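Aminotransferase, class I and II (Erwinia tasmaniensis, PDB 5Z0Q) is a pyridoxal-5'-phosphate-binding protein of the class I and II aminotransferase family, built as a dimer of two-domain subunits. Local coordinates at residues 29-41 / 343-355. Residues are numbered along the deposited sequence; the frame is centred on the assembly and turned at random.
Sequences KYADRDILPLWIA and FFEKHGLGFSSGR
L36 and P37 pair in parallel with L349 and G350, the axes of strands 36-38 and 349-353 approaching to 4.9 Å at an angle of 17°. Three backbone bonds join them: L36 N to G348 O (3.2 Å), G350 N to L36 O (2.9 Å) and L38 N to G350 O (2.8 Å). G348 O also accepts a hydrogen bond from R380. Strand 36-38, from near the N-terminus, is an edge strand, within this chain, of the small mixed sheet in the C-terminal part of this PLP-dependent aminotransferase fold; helix 371-385 covers the face bearing L36, L38 and L349. On that face L38 CD1 meets the edge of the F351 ring at CE1 (3.6 Å), the two side chains pointing the same way. On the other face the Y30 ring has K29 CG over one side and I35 CG2 over the opposite one, while its CE2 lies 3.7 Å from G350 CA. I35 CG2, anti to the backbone N, lies between the Y30 ring and the backbone at L349 and G350. The E345 side chain, extended beyond CG, brings its carboxylate, turned 86° to the Y30 ring, to the ring edge, where OE2 faces Y30 OH; the modelled hydrogen bond is too short for its length to be trusted. Further along, S352 OG bonds weakly to W39 O (2.9 Å), an oxygen that R364 also binds.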
ATOM      1  N   LYS A  29       2.383  10.730 -19.838  1.00 36.84           N
ATOM      2  CA  LYS A  29       1.235  10.409 -20.680  1.00 32.19           C
ATOM      3  C   LYS A  29       1.412  10.987 -22.078  1.00 32.77           C
ATOM      4  O   LYS A  29       1.202  10.297 -23.082  1.00 41.32           O
ATOM      5  CB  LYS A  29      -0.052  10.927 -20.039  1.00 35.34           C
ATOM      6  CG  LYS A  29      -1.298  10.676 -20.874  1.00 30.86           C
ATOM      7  CD  LYS A  29      -2.554  11.127 -20.152  1.00 28.35           C
ATOM      8  CE  LYS A  29      -3.797  10.836 -20.976  1.00 28.81           C
ATOM      9  NZ  LYS A  29      -5.043  11.179 -20.235  1.00 37.04           N
ATOM     10  N   TYR A  30       1.798  12.254 -22.159  1.00 35.45           N
ATOM     11  CA  TYR A  30       2.163  12.897 -23.423  1.00 38.19           C
ATOM     12  C   TYR A  30       3.679  12.978 -23.562  1.00 39.75           C
ATOM     13  O   TYR A  30       4.246  14.048 -23.785  1.00 43.30           O
ATOM     14  CB  TYR A  30       1.527  14.280 -23.509  1.00 35.36           C
ATOM     15  CG  TYR A  30       0.047  14.300 -23.189  1.00 37.39           C
ATOM     16  CD1 TYR A  30      -0.892  13.876 -24.121  1.00 39.13           C
ATOM     17  CD2 TYR A  30      -0.411  14.750 -21.957  1.00 33.15           C
ATOM     18  CE1 TYR A  30      -2.244  13.895 -23.833  1.00 32.99           C
ATOM     19  CE2 TYR A  30      -1.760  14.773 -21.661  1.00 32.50           C
ATOM     20  CZ  TYR A  30      -2.672  14.345 -22.603  1.00 35.43           C
ATOM     21  OH  TYR A  30      -4.018  14.367 -22.314  1.00 37.11           O
ATOM     22  N   ALA A  31       4.341  11.824 -23.434  1.00 40.83           N
ATOM     23  CA  ALA A  31       5.795  11.785 -23.291  1.00 38.90           C
ATOM     24  C   ALA A  31       6.496  12.440 -24.475  1.00 48.42           C
ATOM     25  O   ALA A  31       7.222  13.429 -24.317  1.00 54.32           O
ATOM     26  CB  ALA A  31       6.262  10.339 -23.124  1.00 41.24           C
ATOM     27  N   ASP A  32       6.296  11.897 -25.675  1.00 41.85           N
ATOM     28  CA  ASP A  32       6.986  12.364 -26.870  1.00 46.83           C
ATOM     29  C   ASP A  32       6.068  13.174 -27.781  1.00 49.59           C
ATOM     30  O   ASP A  32       6.223  13.157 -29.005  1.00 56.81           O
ATOM     31  CB  ASP A  32       7.593  11.183 -27.626  1.00 48.93           C
ATOM     32  CG  ASP A  32       8.556  10.379 -26.770  1.00 54.46           C
ATOM     33  OD1 ASP A  32       9.314  10.993 -25.989  1.00 60.81           O
ATOM     34  OD2 ASP A  32       8.550   9.134 -26.870  1.00 51.27           O
ATOM     35  N   ARG A  33       5.109  13.887 -27.197  1.00 47.57           N
ATOM     36  CA  ARG A  33       4.203  14.747 -27.941  1.00 38.17           C
ATOM     37  C   ARG A  33       4.255  16.161 -27.380  1.00 34.99           C
ATOM     38  O   ARG A  33       4.500  16.366 -26.187  1.00 43.29           O
ATOM     39  CB  ARG A  33       2.763  14.219 -27.893  1.00 37.43           C
ATOM     40  CG  ARG A  33       2.532  12.981 -28.743  1.00 44.10           C
ATOM     41  CD  ARG A  33       1.068  12.572 -28.735  1.00 41.78           C
ATOM     42  NE  ARG A  33       0.670  11.976 -27.463  1.00 51.25           N
ATOM     43  CZ  ARG A  33      -0.576  11.627 -27.162  1.00 50.37           C
ATOM     44  NH1 ARG A  33      -1.551  11.819 -28.041  1.00 38.13           N
ATOM     45  NH2 ARG A  33      -0.849  11.088 -25.981  1.00 40.24           N
ATOM     46  N   ASP A  34       4.023  17.138 -28.257  1.00 29.63           N
ATOM     47  CA  ASP A  34       4.055  18.551 -27.878  1.00 35.75           C
ATOM     48  C   ASP A  34       2.713  18.936 -27.252  1.00 40.81           C
ATOM     49  O   ASP A  34       1.913  19.692 -27.807  1.00 44.54           O
ATOM     50  CB  ASP A  34       4.385  19.420 -29.086  1.00 30.77           C
ATOM     51  CG  ASP A  34       4.617  20.875 -28.715  1.00 43.36           C
ATOM     52  OD1 ASP A  34       4.674  21.185 -27.506  1.00 43.38           O
ATOM     53  OD2 ASP A  34       4.742  21.710 -29.634  1.00 49.42           O
ATOM     54  N   ILE A  35       2.473  18.387 -26.064  1.00 34.67           N
ATOM     55  CA  ILE A  35       1.255  18.636 -25.302  1.00 33.15           C
ATOM     56  C   ILE A  35       1.648  18.913 -23.857  1.00 36.42           C
ATOM     57  O   ILE A  35       2.431  18.160 -23.268  1.00 37.10           O
ATOM     58  CB  ILE A  35       0.274  17.450 -25.380  1.00 36.42           C
ATOM     59  CG1 ILE A  35      -0.062  17.121 -26.836  1.00 34.62           C
ATOM     60  CG2 ILE A  35      -0.996  17.757 -24.606  1.00 33.38           C
ATOM     61  CD1 ILE A  35      -1.002  15.947 -26.996  1.00 27.81           C
ATOM     62  N   LEU A  36       1.105  19.985 -23.291  1.00 34.74           N
ATOM     63  CA  LEU A  36       1.437  20.366 -21.922  1.00 34.53           C
ATOM     64  C   LEU A  36       0.629  19.530 -20.936  1.00 32.89           C
ATOM     65  O   LEU A  36      -0.606  19.571 -20.971  1.00 34.70           O
ATOM     66  CB  LEU A  36       1.163  21.848 -21.698  1.00 30.02           C
ATOM     67  CG  LEU A  36       1.915  22.826 -22.603  1.00 32.60           C
ATOM     68  CD1 LEU A  36       1.623  24.263 -22.195  1.00 30.82           C
ATOM     69  CD2 LEU A  36       3.411  22.550 -22.578  1.00 34.21           C
ATOM     70  N   PRO A  37       1.272  18.767 -20.048  1.00 32.05           N
ATOM     71  CA  PRO A  37       0.517  17.972 -19.069  1.00 23.38           C
ATOM     72  C   PRO A  37      -0.092  18.832 -17.973  1.00 27.21           C
ATOM     73  O   PRO A  37       0.628  19.401 -17.146  1.00 25.96           O
ATOM     74  CB  PRO A  37       1.572  17.012 -18.500  1.00 23.64           C
ATOM     75  CG  PRO A  37       2.760  17.120 -19.420  1.00 27.87           C
ATOM     76  CD  PRO A  37       2.717  18.504 -19.970  1.00 28.19           C
ATOM     77  N   LEU A  38      -1.418  18.934 -17.957  1.00 27.78           N
ATOM     78  CA  LEU A  38      -2.135  19.724 -16.959  1.00 29.14           C
ATOM     79  C   LEU A  38      -3.353  18.959 -16.466  1.00 28.25           C
ATOM     80  O   LEU A  38      -4.439  19.525 -16.301  1.00 25.93           O
ATOM     81  CB  LEU A  38      -2.547  21.082 -17.524  1.00 29.17           C
ATOM     82  CG  LEU A  38      -1.445  21.950 -18.132  1.00 27.88           C
ATOM     83  CD1 LEU A  38      -2.047  23.022 -19.020  1.00 35.54           C
ATOM     84  CD2 LEU A  38      -0.588  22.575 -17.044  1.00 29.92           C
ATOM     85  N   TRP A  39      -3.189  17.657 -16.217  1.00 24.83           N
ATOM     86  CA  TRP A  39      -4.325  16.779 -15.949  1.00 27.13           C
ATOM     87  C   TRP A  39      -4.288  16.213 -14.533  1.00 22.14           C
ATOM     88  O   TRP A  39      -5.068  16.659 -13.688  1.00 24.58           O
ATOM     89  CB  TRP A  39      -4.388  15.672 -17.007  1.00 22.98           C
ATOM     90  CG  TRP A  39      -3.149  14.821 -17.108  1.00 24.02           C
ATOM     91  CD1 TRP A  39      -1.909  15.217 -17.519  1.00 22.86           C
ATOM     92  CD2 TRP A  39      -3.042  13.425 -16.800  1.00 22.98           C
ATOM     93  NE1 TRP A  39      -1.036  14.158 -17.476  1.00 21.99           N
ATOM     94  CE2 TRP A  39      -1.707  13.046 -17.039  1.00 20.34           C
ATOM     95  CE3 TRP A  39      -3.944  12.461 -16.340  1.00 21.04           C
ATOM     96  CZ2 TRP A  39      -1.253  11.746 -16.837  1.00 21.18           C
ATOM     97  CZ3 TRP A  39      -3.493  11.172 -16.140  1.00 15.82           C
ATOM     98  CH2 TRP A  39      -2.160  10.825 -16.388  1.00 23.58           C
ATOM     99  N   ILE A  40      -3.410  15.252 -14.239  1.00 18.92           N
ATOM    100  CA  ILE A  40      -3.475  14.538 -12.970  1.00 26.20           C
ATOM    101  C   ILE A  40      -3.188  15.492 -11.816  1.00 25.72           C
ATOM    102  O   ILE A  40      -2.409  16.449 -11.939  1.00 24.47           O
ATOM    103  CB  ILE A  40      -2.508  13.337 -12.978  1.00 25.16           C
ATOM    104  CG1 ILE A  40      -2.855  12.355 -11.856  1.00 27.12           C
ATOM    105  CG2 ILE A  40      -1.064  13.794 -12.865  1.00 18.67           C
ATOM    106  CD1 ILE A  40      -2.075  11.057 -11.924  1.00 18.26           C
ATOM    107  N   ALA A  41      -3.838  15.237 -10.679  1.00 25.07           N
ATOM    108  CA  ALA A  41      -3.894  16.196  -9.576  1.00 27.30           C
ATOM    109  C   ALA A  41      -2.644  16.080  -8.701  1.00 33.43           C
ATOM    110  O   ALA A  41      -2.659  15.554  -7.585  1.00 36.52           O
ATOM    111  CB  ALA A  41      -5.166  15.993  -8.766  1.00 26.19           C
ATOM    112  N   PHE A 343     -10.273  17.871 -27.993  1.00 34.75           N
ATOM    113  CA  PHE A 343     -10.067  19.101 -28.751  1.00 31.39           C
ATOM    114  C   PHE A 343      -8.805  19.822 -28.295  1.00 33.62           C
ATOM    115  O   PHE A 343      -7.934  20.150 -29.108  1.00 37.15           O
ATOM    116  CB  PHE A 343     -11.289  20.011 -28.613  1.00 34.31           C
ATOM    117  CG  PHE A 343     -11.040  21.431 -29.039  1.00 34.14           C
ATOM    118  CD1 PHE A 343     -11.004  21.771 -30.382  1.00 32.84           C
ATOM    119  CD2 PHE A 343     -10.846  22.428 -28.095  1.00 29.53           C
ATOM    120  CE1 PHE A 343     -10.775  23.077 -30.776  1.00 37.33           C
ATOM    121  CE2 PHE A 343     -10.617  23.735 -28.483  1.00 30.96           C
ATOM    122  CZ  PHE A 343     -10.582  24.061 -29.824  1.00 33.90           C
ATOM    123  N   PHE A 344      -8.688  20.075 -26.990  1.00 35.09           N
ATOM    124  CA  PHE A 344      -7.526  20.788 -26.473  1.00 29.16           C
ATOM    125  C   PHE A 344      -6.239  19.985 -26.611  1.00 32.76           C
ATOM    126  O   PHE A 344      -5.158  20.580 -26.646  1.00 38.35           O
ATOM    127  CB  PHE A 344      -7.751  21.173 -25.011  1.00 24.15           C
ATOM    128  CG  PHE A 344      -8.666  22.349 -24.829  1.00 25.18           C
ATOM    129  CD1 PHE A 344      -8.224  23.634 -25.097  1.00 24.37           C
ATOM    130  CD2 PHE A 344      -9.966  22.173 -24.384  1.00 25.80           C
ATOM    131  CE1 PHE A 344      -9.061  24.721 -24.930  1.00 22.54           C
ATOM    132  CE2 PHE A 344     -10.809  23.256 -24.214  1.00 24.55           C
ATOM    133  CZ  PHE A 344     -10.354  24.533 -24.487  1.00 21.31           C
ATOM    134  N   GLU A 345      -6.326  18.655 -26.690  1.00 30.02           N
ATOM    135  CA  GLU A 345      -5.122  17.852 -26.876  1.00 30.51           C
ATOM    136  C   GLU A 345      -4.493  18.110 -28.239  1.00 38.46           C
ATOM    137  O   GLU A 345      -3.266  18.189 -28.357  1.00 40.41           O
ATOM    138  CB  GLU A 345      -5.441  16.369 -26.703  1.00 30.95           C
ATOM    139  CG  GLU A 345      -5.645  15.946 -25.262  1.00 36.85           C
ATOM    140  CD  GLU A 345      -5.863  14.454 -25.121  1.00 46.06           C
ATOM    141  OE1 GLU A 345      -6.362  13.833 -26.083  1.00 45.05           O
ATOM    142  OE2 GLU A 345      -5.526  13.902 -24.051  1.00 47.13           O
ATOM    143  N   LYS A 346      -5.318  18.250 -29.279  1.00 38.38           N
ATOM    144  CA  LYS A 346      -4.806  18.572 -30.605  1.00 33.82           C
ATOM    145  C   LYS A 346      -4.308  20.006 -30.711  1.00 34.90           C
ATOM    146  O   LYS A 346      -3.776  20.378 -31.763  1.00 37.96           O
ATOM    147  CB  LYS A 346      -5.883  18.309 -31.658  1.00 38.01           C
ATOM    148  CG  LYS A 346      -6.186  16.832 -31.856  1.00 47.75           C
ATOM    149  CD  LYS A 346      -4.932  16.066 -32.260  1.00 52.65           C
ATOM    150  CE  LYS A 346      -5.192  14.569 -32.351  1.00 47.81           C
ATOM    151  NZ  LYS A 346      -5.555  13.984 -31.030  1.00 46.35           N
ATOM    152  N   HIS A 347      -4.465  20.811 -29.661  1.00 37.18           N
ATOM    153  CA  HIS A 347      -3.892  22.149 -29.589  1.00 30.40           C
ATOM    154  C   HIS A 347      -2.848  22.240 -28.480  1.00 33.01           C
ATOM    155  O   HIS A 347      -2.662  23.298 -27.876  1.00 31.23           O
ATOM    156  CB  HIS A 347      -4.984  23.198 -29.392  1.00 33.05           C
ATOM    157  CG  HIS A 347      -5.917  23.324 -30.556  1.00 43.62           C
ATOM    158  ND1 HIS A 347      -5.718  24.232 -31.575  1.00 49.01           N
ATOM    159  CD2 HIS A 347      -7.054  22.656 -30.864  1.00 43.07           C
ATOM    160  CE1 HIS A 347      -6.693  24.118 -32.460  1.00 47.13           C
ATOM    161  NE2 HIS A 347      -7.516  23.169 -32.053  1.00 43.15           N
ATOM    162  N   GLY A 348      -2.172  21.128 -28.197  1.00 38.78           N
ATOM    163  CA  GLY A 348      -1.072  21.122 -27.251  1.00 36.82           C
ATOM    164  C   GLY A 348      -1.452  21.372 -25.809  1.00 34.25           C
ATOM    165  O   GLY A 348      -0.674  21.984 -25.070  1.00 32.02           O
ATOM    166  N   LEU A 349      -2.626  20.912 -25.383  1.00 31.65           N
ATOM    167  CA  LEU A 349      -3.100  21.117 -24.019  1.00 27.19           C
ATOM    168  C   LEU A 349      -3.659  19.806 -23.493  1.00 26.54           C
ATOM    169  O   LEU A 349      -4.645  19.292 -24.030  1.00 25.78           O
ATOM    170  CB  LEU A 349      -4.160  22.219 -23.967  1.00 26.70           C
ATOM    171  CG  LEU A 349      -3.657  23.616 -24.337  1.00 32.81           C
ATOM    172  CD1 LEU A 349      -4.810  24.524 -24.728  1.00 39.49           C
ATOM    173  CD2 LEU A 349      -2.864  24.219 -23.185  1.00 24.70           C
ATOM    174  N   GLY A 350      -3.033  19.269 -22.449  1.00 26.35           N
ATOM    175  CA  GLY A 350      -3.459  18.006 -21.877  1.00 31.70           C
ATOM    176  C   GLY A 350      -4.221  18.159 -20.577  1.00 30.87           C
ATOM    177  O   GLY A 350      -3.626  18.168 -19.495  1.00 24.78           O
ATOM    178  N   PHE A 351      -5.541  18.276 -20.674  1.00 22.68           N
ATOM    179  CA  PHE A 351      -6.404  18.446 -19.516  1.00 21.01           C
ATOM    180  C   PHE A 351      -6.963  17.102 -19.064  1.00 24.72           C
ATOM    181  O   PHE A 351      -6.908  16.100 -19.779  1.00 27.85           O
ATOM    182  CB  PHE A 351      -7.552  19.409 -19.836  1.00 23.28           C
ATOM    183  CG  PHE A 351      -7.105  20.800 -20.171  1.00 24.38           C
ATOM    184  CD1 PHE A 351      -5.955  21.329 -19.606  1.00 28.75           C
ATOM    185  CD2 PHE A 351      -7.837  21.581 -21.051  1.00 24.89           C
ATOM    186  CE1 PHE A 351      -5.543  22.613 -19.916  1.00 31.63           C
ATOM    187  CE2 PHE A 351      -7.432  22.865 -21.364  1.00 25.87           C
ATOM    188  CZ  PHE A 351      -6.283  23.382 -20.796  1.00 35.02           C
ATOM    189  N   SER A 352      -7.509  17.095 -17.850  1.00 31.75           N
ATOM    190  CA  SER A 352      -8.272  15.953 -17.364  1.00 29.24           C
ATOM    191  C   SER A 352      -9.668  16.002 -17.970  1.00 31.80           C
ATOM    192  O   SER A 352     -10.392  16.987 -17.793  1.00 29.53           O
ATOM    193  CB  SER A 352      -8.344  15.956 -15.839  1.00 28.10           C
ATOM    194  OG  SER A 352      -7.170  15.408 -15.268  1.00 28.08           O
ATOM    195  N   SER A 353     -10.038  14.948 -18.694  1.00 32.45           N
ATOM    196  CA  SER A 353     -11.351  14.899 -19.321  1.00 24.71           C
ATOM    197  C   SER A 353     -12.445  14.863 -18.262  1.00 35.79           C
ATOM    198  O   SER A 353     -12.373  14.091 -17.301  1.00 32.88           O
ATOM    199  CB  SER A 353     -11.456  13.676 -20.230  1.00 33.82           C
ATOM    200  OG  SER A 353     -12.737  13.602 -20.831  1.00 42.08           O
ATOM    201  N   GLY A 354     -13.458  15.710 -18.439  1.00 33.07           N
ATOM    202  CA  GLY A 354     -14.577  15.735 -17.515  1.00 28.44           C
ATOM    203  C   GLY A 354     -15.483  14.526 -17.594  1.00 31.28           C
ATOM    204  O   GLY A 354     -16.308  14.336 -16.693  1.00 27.78           O
ATOM    205  N   ARG A 355     -15.354  13.712 -18.646  1.00 34.58           N
ATOM    206  CA  ARG A 355     -16.184  12.517 -18.766  1.00 38.09           C
ATOM    207  C   ARG A 355     -15.918  11.547 -17.622  1.00 32.77           C
ATOM    208  O   ARG A 355     -16.839  10.886 -17.129  1.00 31.78           O
ATOM    209  CB  ARG A 355     -15.936  11.841 -20.115  1.00 35.10           C
ATOM    210  CG  ARG A 355     -16.777  10.599 -20.354  1.00 30.72           C
ATOM    211  CD  ARG A 355     -16.455   9.961 -21.699  1.00 36.40           C
ATOM    212  NE  ARG A 355     -16.653  10.889 -22.808  1.00 48.92           N
ATOM    213  CZ  ARG A 355     -17.818  11.094 -23.415  1.00 49.89           C
ATOM    214  NH1 ARG A 355     -18.899  10.437 -23.018  1.00 54.56           N
ATOM    215  NH2 ARG A 355     -17.904  11.959 -24.418  1.00 46.25           N
TER